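Local atomic coordinates of trigger factor (Thermotoga maritima, PDB entry 2NSA), a protein that probably acts as a ribosome-binding chaperone that keeps newly made proteins in an open conformation, and as a peptidyl-prolyl cis-trans isomerase. Residues Pro38-Ile43 against Asp95-Val100; Ile43-Arg48 against Arg87-Ile92; Ile107-Glu112 against Ala149-Lys154. All blocks are in the same frame, centred on the assembly; numbering follows the deposited sequence.

Contact 1: residues Pro38-Ile43 against Asp95-Val100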
loop_
_atom_site.group_PDB
_atom_site.type_symbol
_atom_site.label_atom_id
_atom_site.label_comp_id
_atom_site.label_asym_id
_atom_site.label_seq_id
_atom_site.Cartn_x
_atom_site.Cartn_y
_atom_site.Cartn_z
ATOM N N PRO A 38 -4.176 8.426 3.867
ATOM C CA PRO A 38 -5.545 8.694 3.405
ATOM C C PRO A 38 -6.154 9.995 3.936
ATOM O O PRO A 38 -7.060 10.559 3.324
ATOM C CB PRO A 38 -6.326 7.472 3.895
ATOM C CG PRO A 38 -5.302 6.397 3.930
ATOM C CD PRO A 38 -4.088 7.100 4.499
ATOM N N GLU A 39 -5.651 10.465 5.071
ATOM C CA GLU A 39 -6.169 11.679 5.696
ATOM C C GLU A 39 -5.920 12.989 4.955
ATOM O O GLU A 39 -6.625 13.972 5.188
ATOM C CB GLU A 39 -5.615 11.794 7.116
ATOM C CG GLU A 39 -6.224 10.804 8.094
ATOM C CD GLU A 39 -5.543 10.825 9.450
ATOM O OE1 GLU A 39 -5.069 11.905 9.862
ATOM O OE2 GLU A 39 -5.492 9.761 10.107
ATOM N N ILE A 40 -4.941 13.009 4.058
ATOM C CA ILE A 40 -4.614 14.235 3.338
ATOM C C ILE A 40 -5.175 14.352 1.929
ATOM O O ILE A 40 -4.698 15.161 1.130
ATOM C CB ILE A 40 -3.089 14.440 3.279
ATOM C CG1 ILE A 40 -2.436 13.331 2.450
ATOM C CG2 ILE A 40 -2.523 14.435 4.693
ATOM C CD1 ILE A 40 -0.959 13.559 2.184
ATOM N N VAL A 41 -6.185 13.546 1.619
ATOM C CA VAL A 41 -6.797 13.605 0.300
ATOM C C VAL A 41 -8.299 13.367 0.382
ATOM O O VAL A 41 -8.786 12.714 1.302
ATOM C CB VAL A 41 -6.165 12.568 -0.664
ATOM C CG1 VAL A 41 -6.519 11.159 -0.226
ATOM C CG2 VAL A 41 -6.627 12.828 -2.087
ATOM N N GLU A 42 -9.028 13.918 -0.582
ATOM C CA GLU A 42 -10.471 13.761 -0.640
ATOM C C GLU A 42 -10.853 13.069 -1.942
ATOM O O GLU A 42 -10.339 13.404 -3.011
ATOM C CB GLU A 42 -11.164 15.124 -0.563
ATOM C CG GLU A 42 -10.728 16.096 -1.650
ATOM C CD GLU A 42 -11.595 17.338 -1.706
ATOM O OE1 GLU A 42 -12.804 17.204 -2.001
ATOM O OE2 GLU A 42 -11.068 18.444 -1.455
ATOM N N ILE A 43 -11.753 12.098 -1.840
ATOM C CA ILE A 43 -12.229 11.345 -2.995
ATOM C C ILE A 43 -13.738 11.528 -3.100
ATOM O O ILE A 43 -14.459 11.363 -2.115
ATOM C CB ILE A 43 -11.959 9.827 -2.839
ATOM C CG1 ILE A 43 -10.457 9.556 -2.719
ATOM C CG2 ILE A 43 -12.561 9.069 -4.019
ATOM C CD1 ILE A 43 -9.694 9.666 -4.021
ATOM N N ASP A 95 -3.946 5.031 -2.570
ATOM C CA ASP A 95 -3.360 4.835 -3.886
ATOM C C ASP A 95 -3.319 6.130 -4.694
ATOM O O ASP A 95 -2.364 6.369 -5.431
ATOM C CB ASP A 95 -4.085 3.719 -4.643
ATOM C CG ASP A 95 -3.822 2.348 -4.038
ATOM O OD1 ASP A 95 -2.895 2.234 -3.208
ATOM O OD2 ASP A 95 -4.534 1.380 -4.397
ATOM N N ARG A 96 -4.338 6.975 -4.559
ATOM C CA ARG A 96 -4.335 8.247 -5.273
ATOM C C ARG A 96 -3.181 9.120 -4.754
ATOM O O ARG A 96 -2.436 9.718 -5.546
ATOM C CB ARG A 96 -5.665 8.978 -5.076
ATOM C CG ARG A 96 -5.659 10.421 -5.586
ATOM C CD ARG A 96 -5.425 10.517 -7.082
ATOM N NE ARG A 96 -5.560 11.910 -7.517
ATOM C CZ ARG A 96 -5.137 12.388 -8.683
ATOM N NH1 ARG A 96 -4.540 11.590 -9.560
ATOM N NH2 ARG A 96 -5.304 13.673 -8.967
ATOM N N VAL A 97 -3.028 9.195 -3.434
ATOM C CA VAL A 97 -1.957 10.002 -2.836
ATOM C C VAL A 97 -0.582 9.520 -3.298
ATOM O O VAL A 97 0.289 10.327 -3.650
ATOM C CB VAL A 97 -2.002 9.956 -1.285
ATOM C CG1 VAL A 97 -0.820 10.736 -0.702
ATOM C CG2 VAL A 97 -3.305 10.545 -0.795
ATOM N N ILE A 98 -0.389 8.206 -3.309
ATOM C CA ILE A 98 0.889 7.628 -3.719
ATOM C C ILE A 98 1.177 7.922 -5.183
ATOM O O ILE A 98 2.299 8.314 -5.549
ATOM C CB ILE A 98 0.909 6.100 -3.457
ATOM C CG1 ILE A 98 0.942 5.858 -1.946
ATOM C CG2 ILE A 98 2.119 5.452 -4.124
ATOM C CD1 ILE A 98 0.536 4.470 -1.521
ATOM N N GLU A 99 0.160 7.755 -6.019
ATOM C CA GLU A 99 0.320 8.005 -7.451
ATOM C C GLU A 99 0.668 9.474 -7.704
ATOM O O GLU A 99 1.576 9.780 -8.488
ATOM C CB GLU A 99 -0.956 7.613 -8.205
ATOM C CG GLU A 99 -0.754 7.528 -9.705
ATOM C CD GLU A 99 -1.873 6.776 -10.405
ATOM O OE1 GLU A 99 -1.904 5.521 -10.337
ATOM O OE2 GLU A 99 -2.724 7.445 -11.017
ATOM N N VAL A 100 -0.032 10.375 -7.023
ATOM C CA VAL A 100 0.228 11.802 -7.180
ATOM C C VAL A 100 1.620 12.166 -6.677
ATOM O O VAL A 100 2.311 12.962 -7.312
ATOM C CB VAL A 100 -0.816 12.661 -6.440
ATOM C CG1 VAL A 100 -0.383 14.131 -6.434
ATOM C CG2 VAL A 100 -2.163 12.544 -7.141
#
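Val41 and Val97 meet with their side chains sliding past each other in opposite directions, and CG1 of Val41 comes to 3.3 Å from CG2 of Val97, tighter than a usual carbon-carbon contact. The CB of Val41 is nearly as close, 3.5 Å from the same Val97 CG2, so one methyl presses against the base of its partner's branch. The torsion of Val41 explains the approach: CG1 lies between the backbone N and the carbonyl carbon (chi1 68°) and projects at the helix. The second methyl of Val97 has a different neighbour and a different geometry. Ile40 crosses Val97 at about a right angle, and its far end, CD1, lies 4.0 Å from Val97 CG1. Further along the loop, Ile43 CD1 reaches the aliphatic start of Arg96, 4.2 Å from CB. The guanidinium of Arg96 turns along its own helix, with Val100 CG2 3.3 Å above its plane and over its centre. The joint is therefore apolar, joining the loop between helices 25-36 and 47-64 to helix 77-105, while Ile98 of that long helix packs against Trp148 of helix 140-160.

Contact 2: residues Ile43-Arg48 against Arg87-Ile92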
loop_
_atom_site.group_PDB
_atom_site.type_symbol
_atom_site.label_atom_id
_atom_site.label_comp_id
_atom_site.label_asym_id
_atom_site.label_seq_id
_atom_site.Cartn_x
_atom_site.Cartn_y
_atom_site.Cartn_z
ATOM N N ILE A 43 -11.753 12.098 -1.840
ATOM C CA ILE A 43 -12.229 11.345 -2.995
ATOM C C ILE A 43 -13.738 11.528 -3.100
ATOM O O ILE A 43 -14.459 11.363 -2.115
ATOM C CB ILE A 43 -11.959 9.827 -2.839
ATOM C CG1 ILE A 43 -10.457 9.556 -2.719
ATOM C CG2 ILE A 43 -12.561 9.069 -4.019
ATOM C CD1 ILE A 43 -9.694 9.666 -4.021
ATOM N N GLU A 44 -14.211 11.869 -4.291
ATOM C CA GLU A 44 -15.639 12.044 -4.514
ATOM C C GLU A 44 -16.149 10.831 -5.294
ATOM O O GLU A 44 -16.105 10.807 -6.520
ATOM C CB GLU A 44 -15.892 13.343 -5.290
ATOM C CG GLU A 44 -15.068 13.497 -6.561
ATOM C CD GLU A 44 -15.152 14.901 -7.147
ATOM O OE1 GLU A 44 -16.170 15.590 -6.910
ATOM O OE2 GLU A 44 -14.203 15.313 -7.849
ATOM N N ILE A 45 -16.621 9.822 -4.568
ATOM C CA ILE A 45 -17.120 8.594 -5.182
ATOM C C ILE A 45 -18.470 8.208 -4.566
ATOM O O ILE A 45 -18.734 8.507 -3.401
ATOM C CB ILE A 45 -16.087 7.443 -4.999
ATOM C CG1 ILE A 45 -16.385 6.303 -5.966
ATOM C CG2 ILE A 45 -16.102 6.937 -3.565
ATOM C CD1 ILE A 45 -15.260 5.282 -6.046
ATOM N N SER A 46 -19.322 7.549 -5.346
ATOM C CA SER A 46 -20.645 7.165 -4.856
ATOM C C SER A 46 -20.599 6.052 -3.821
ATOM O O SER A 46 -19.697 5.210 -3.830
ATOM C CB SER A 46 -21.544 6.721 -6.018
ATOM O OG SER A 46 -21.211 5.414 -6.473
ATOM N N ASP A 47 -21.574 6.062 -2.918
ATOM C CA ASP A 47 -21.660 5.014 -1.914
ATOM C C ASP A 47 -21.929 3.711 -2.655
ATOM O O ASP A 47 -21.462 2.645 -2.246
ATOM C CB ASP A 47 -22.800 5.284 -0.928
ATOM C CG ASP A 47 -22.566 6.521 -0.084
ATOM O OD1 ASP A 47 -21.403 6.784 0.294
ATOM O OD2 ASP A 47 -23.552 7.232 0.221
ATOM N N ARG A 48 -22.672 3.793 -3.757
ATOM C CA ARG A 48 -22.976 2.595 -4.523
ATOM C C ARG A 48 -21.692 1.921 -5.012
ATOM O O ARG A 48 -21.560 0.695 -4.936
ATOM C CB ARG A 48 -23.896 2.913 -5.712
ATOM C CG ARG A 48 -24.290 1.685 -6.541
ATOM C CD ARG A 48 -24.909 0.579 -5.691
ATOM N NE ARG A 48 -25.016 -0.674 -6.440
ATOM C CZ ARG A 48 -25.001 -1.883 -5.884
ATOM N NH1 ARG A 48 -24.889 -2.009 -4.567
ATOM N NH2 ARG A 48 -25.077 -2.964 -6.649
ATOM N N ARG A 87 -12.239 0.702 4.898
ATOM C CA ARG A 87 -10.894 0.244 4.545
ATOM C C ARG A 87 -10.669 0.404 3.048
ATOM O O ARG A 87 -9.593 0.817 2.610
ATOM C CB ARG A 87 -10.700 -1.225 4.932
ATOM C CG ARG A 87 -10.652 -1.468 6.435
ATOM C CD ARG A 87 -10.159 -2.873 6.748
ATOM N NE ARG A 87 -10.018 -3.109 8.185
ATOM C CZ ARG A 87 -9.431 -4.182 8.709
ATOM N NH1 ARG A 87 -8.930 -5.120 7.916
ATOM N NH2 ARG A 87 -9.340 -4.316 10.027
ATOM N N ILE A 88 -11.691 0.073 2.265
ATOM C CA ILE A 88 -11.592 0.189 0.814
ATOM C C ILE A 88 -11.475 1.647 0.402
ATOM O O ILE A 88 -10.673 1.983 -0.476
ATOM C CB ILE A 88 -12.802 -0.460 0.114
ATOM C CG1 ILE A 88 -12.686 -1.986 0.241
ATOM C CG2 ILE A 88 -12.855 -0.060 -1.360
ATOM C CD1 ILE A 88 -13.903 -2.747 -0.240
ATOM N N LEU A 89 -12.269 2.513 1.028
ATOM C CA LEU A 89 -12.190 3.931 0.701
ATOM C C LEU A 89 -10.794 4.430 1.052
ATOM O O LEU A 89 -10.202 5.218 0.308
ATOM C CB LEU A 89 -13.243 4.732 1.475
ATOM C CG LEU A 89 -13.230 6.253 1.298
ATOM C CD1 LEU A 89 -13.324 6.632 -0.167
ATOM C CD2 LEU A 89 -14.395 6.838 2.083
ATOM N N ASP A 90 -10.264 3.978 2.184
ATOM C CA ASP A 90 -8.923 4.411 2.572
ATOM C C ASP A 90 -7.879 3.927 1.561
ATOM O O ASP A 90 -6.925 4.648 1.277
ATOM C CB ASP A 90 -8.565 3.920 3.978
ATOM C CG ASP A 90 -9.149 4.804 5.072
ATOM O OD1 ASP A 90 -9.522 5.963 4.782
ATOM O OD2 ASP A 90 -9.220 4.346 6.231
ATOM N N ASP A 91 -8.058 2.723 1.013
ATOM C CA ASP A 91 -7.108 2.203 0.028
ATOM C C ASP A 91 -7.152 3.061 -1.236
ATOM O O ASP A 91 -6.115 3.361 -1.838
ATOM C CB ASP A 91 -7.414 0.754 -0.383
ATOM C CG ASP A 91 -7.164 -0.254 0.725
ATOM O OD1 ASP A 91 -6.357 0.023 1.633
ATOM O OD2 ASP A 91 -7.772 -1.347 0.666
ATOM N N ILE A 92 -8.360 3.422 -1.656
ATOM C CA ILE A 92 -8.533 4.245 -2.847
ATOM C C ILE A 92 -7.840 5.590 -2.640
ATOM O O ILE A 92 -7.146 6.088 -3.537
ATOM C CB ILE A 92 -10.031 4.460 -3.159
ATOM C CG1 ILE A 92 -10.646 3.129 -3.591
ATOM C CG2 ILE A 92 -10.205 5.466 -4.298
ATOM C CD1 ILE A 92 -12.167 3.196 -3.797
#
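Ile43 and Ile45 lay two branched side chains on Leu89 and Ile92 of helix 77-105, where an extended linker runs beside a long helix of the all-helical C-terminal chaperone domain of trigger factor. The linker's extended backbone points the CB atoms of both isoleucines at the helix and that of Glu44 away from it; Leu89 and Ile92, three residues apart, offer neighbouring positions on one helix face. Ile43 can be traced outward. Its CB lies 4.4 Å from Leu89 CD1. From there the side chain moves over to Ile92: the branch methyl CG2 of Ile43 is 4.3 Å from Ile92 CG2, and CG1 of Ile43 is 4.4 Å from that same methyl. The terminal CD1 of Ile43 is folded back by chi2 (-75°) instead of extended, and comes to 4.2 Å from Ile92 CG2. Three carbons of one isoleucine thus gather about a single methyl, in a relaxed rather than tight packing. Ile45 adds a second point of support for each helix residue, and its side chain also touches Leu50 of the next helix. That helix, 47-64, starts just beyond, with Ser46 at the N-cap and Ser46 OG hydrogen-bonded to Thr49 OG1; Leu53 of the same helix packs on Ile92. Leu89 CD1, already beside Ile43, is 4.4 Å from Ile45 CG2, and the ends of the two longer branches meet with Ile45 CD1 4.4 Å from Ile92 CD1.

Contact 3: residues Ile107-Glu112 against Ala149-Lys154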
loop_
_atom_site.group_PDB
_atom_site.type_symbol
_atom_site.label_atom_id
_atom_site.label_comp_id
_atom_site.label_asym_id
_atom_site.label_seq_id
_atom_site.Cartn_x
_atom_site.Cartn_y
_atom_site.Cartn_z
ATOM N N ILE A 107 9.098 10.222 -9.947
ATOM C CA ILE A 107 9.447 8.823 -9.737
ATOM C C ILE A 107 8.695 7.931 -10.723
ATOM O O ILE A 107 7.508 8.145 -10.987
ATOM C CB ILE A 107 9.099 8.386 -8.296
ATOM C CG1 ILE A 107 9.775 9.323 -7.291
ATOM C CG2 ILE A 107 9.533 6.935 -8.065
ATOM C CD1 ILE A 107 11.280 9.443 -7.483
ATOM N N SER A 108 9.395 6.933 -11.259
ATOM C CA SER A 108 8.811 6.001 -12.221
ATOM C C SER A 108 9.469 4.631 -12.064
ATOM O O SER A 108 10.315 4.445 -11.193
ATOM C CB SER A 108 9.032 6.527 -13.642
ATOM O OG SER A 108 8.271 5.798 -14.588
ATOM N N VAL A 109 9.075 3.672 -12.899
ATOM C CA VAL A 109 9.652 2.330 -12.850
ATOM C C VAL A 109 10.013 1.872 -14.262
ATOM O O VAL A 109 9.199 1.982 -15.175
ATOM C CB VAL A 109 8.661 1.302 -12.242
ATOM C CG1 VAL A 109 9.303 -0.082 -12.199
ATOM C CG2 VAL A 109 8.252 1.731 -10.840
ATOM N N ASN A 110 11.230 1.367 -14.452
ATOM C CA ASN A 110 11.627 0.894 -15.779
ATOM C C ASN A 110 11.684 -0.634 -15.844
ATOM O O ASN A 110 11.479 -1.313 -14.840
ATOM C CB ASN A 110 12.976 1.501 -16.198
ATOM C CG ASN A 110 14.086 1.216 -15.206
ATOM O OD1 ASN A 110 14.259 0.086 -14.763
ATOM N ND2 ASN A 110 14.853 2.244 -14.866
ATOM N N ASP A 111 11.958 -1.172 -17.032
ATOM C CA ASP A 111 12.016 -2.619 -17.220
ATOM C C ASP A 111 13.143 -3.259 -16.432
ATOM O O ASP A 111 13.036 -4.400 -15.983
ATOM C CB ASP A 111 12.177 -2.961 -18.704
ATOM C CG ASP A 111 10.998 -2.509 -19.530
ATOM O OD1 ASP A 111 9.852 -2.688 -19.065
ATOM O OD2 ASP A 111 11.213 -1.985 -20.645
ATOM N N GLU A 112 14.227 -2.514 -16.270
ATOM C CA GLU A 112 15.379 -2.994 -15.533
ATOM C C GLU A 112 14.948 -3.262 -14.091
ATOM O O GLU A 112 15.303 -4.283 -13.499
ATOM C CB GLU A 112 16.482 -1.936 -15.582
ATOM C CG GLU A 112 17.871 -2.454 -15.287
ATOM C CD GLU A 112 18.018 -2.939 -13.867
ATOM O OE1 GLU A 112 17.829 -2.120 -12.939
ATOM O OE2 GLU A 112 18.320 -4.138 -13.679
ATOM N N ALA A 149 3.903 -2.001 -7.084
ATOM C CA ALA A 149 4.574 -2.360 -5.836
ATOM C C ALA A 149 5.908 -1.636 -5.715
ATOM O O ALA A 149 6.245 -1.107 -4.656
ATOM C CB ALA A 149 4.797 -3.859 -5.766
ATOM N N ILE A 150 6.673 -1.629 -6.803
ATOM C CA ILE A 150 7.971 -0.962 -6.802
ATOM C C ILE A 150 7.825 0.547 -6.624
ATOM O O ILE A 150 8.530 1.154 -5.812
ATOM C CB ILE A 150 8.744 -1.238 -8.106
ATOM C CG1 ILE A 150 9.019 -2.744 -8.237
ATOM C CG2 ILE A 150 10.052 -0.447 -8.103
ATOM C CD1 ILE A 150 9.557 -3.143 -9.605
ATOM N N LEU A 151 6.904 1.147 -7.375
ATOM C CA LEU A 151 6.668 2.588 -7.313
ATOM C C LEU A 151 6.267 3.031 -5.910
ATOM O O LEU A 151 6.801 4.006 -5.378
ATOM C CB LEU A 151 5.567 2.984 -8.304
ATOM C CG LEU A 151 5.301 4.478 -8.461
ATOM C CD1 LEU A 151 6.437 5.090 -9.294
ATOM C CD2 LEU A 151 3.979 4.702 -9.173
ATOM N N LYS A 152 5.312 2.316 -5.326
ATOM C CA LYS A 152 4.818 2.611 -3.990
ATOM C C LYS A 152 5.940 2.525 -2.964
ATOM O O LYS A 152 6.063 3.399 -2.103
ATOM C CB LYS A 152 3.699 1.628 -3.646
ATOM C CG LYS A 152 3.156 1.732 -2.244
ATOM C CD LYS A 152 1.969 0.789 -2.101
ATOM C CE LYS A 152 1.331 0.878 -0.742
ATOM N NZ LYS A 152 0.270 -0.163 -0.611
ATOM N N ARG A 153 6.767 1.487 -3.058
ATOM C CA ARG A 153 7.874 1.340 -2.118
ATOM C C ARG A 153 8.845 2.509 -2.235
ATOM O O ARG A 153 9.319 3.029 -1.224
ATOM C CB ARG A 153 8.632 0.024 -2.348
ATOM C CG ARG A 153 9.803 -0.176 -1.386
ATOM C CD ARG A 153 9.365 -0.072 0.077
ATOM N NE ARG A 153 8.613 -1.235 0.543
ATOM C CZ ARG A 153 9.135 -2.444 0.732
ATOM N NH1 ARG A 153 10.423 -2.663 0.494
ATOM N NH2 ARG A 153 8.370 -3.436 1.173
ATOM N N LYS A 154 9.131 2.936 -3.458
ATOM C CA LYS A 154 10.055 4.045 -3.648
ATOM C C LYS A 154 9.484 5.346 -3.093
ATOM O O LYS A 154 10.196 6.116 -2.454
ATOM C CB LYS A 154 10.409 4.180 -5.131
ATOM C CG LYS A 154 11.246 2.999 -5.607
ATOM C CD LYS A 154 11.210 2.796 -7.106
ATOM C CE LYS A 154 11.819 3.959 -7.837
ATOM N NZ LYS A 154 12.027 3.630 -9.273
#
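Val109 fits closely against two successive residues of helix 140-160, Ile150 and Leu151, and this is the closely packed part of the contact, with Val109 and Ile150 buried. Its methyl CG2 lies 3.9 Å from Ile150 CG2 and 3.8 Å from the backbone N of Leu151, so it reaches the helix backbone as well as the side chains on it. The other methyl, CG1, lies 4.0 Å from Ile150 CD1. Ile107 continues the apolar strip, with CG2 3.8 Å from Leu151 CD1; Leu151 also packs on Ala102 of helix 77-105. In the helical C-terminal domain of trigger factor, this segment is the link by which the chain leaves helix 77-105 and enters helix 111-125, and Asn110 is the N-cap of the new helix, its OD1 accepting a hydrogen bond from Glu113 N. The opposite character appears at Ser108 and Lys154, where the surface is more open and the grip is polar. Lys154 runs with its CE 3.8 Å from Ile107 CG2, and a bend at chi3 (64°) helps bring NZ to 2.7 Å from Ser108 O. The C=O...NZ angle of 171° places the ammonium almost straight ahead of the carbonyl, and NZ also forms a salt bridge with Glu113. A leucine in place of Lys154 would probably leave the Ser108 carbonyl and the Glu113 carboxylate without this shared partner. Next to Lys154 in sequence, Arg153 NH1 forms a salt bridge with a sulfate ion, probably from the crystallisation liquor.

In the fold
Contacts 1 and 2, their centres 11 Å apart, share Ile43 and helix 77-105, and contact 2 is nested along the chain inside the loop closed by contact 1. They also touch directly, Pro38 CG lying 3.6 Å from Asp90 O. Contact 3 follows in series, joining the start of helix 111-125 to helix 140-160, its centre 18 Å from that of contact 1 and 25 Å from that of contact 2. It meets contact 1 where Ile98 CD1 packs 3.8 Å from Lys152 CE, but does not touch contact 2. The 87-100 part of helix 77-105 thus packs against the chain between helices 25-36 and 47-64, and Ile98 joins it to helix 140-160 within the C-terminal chaperone domain.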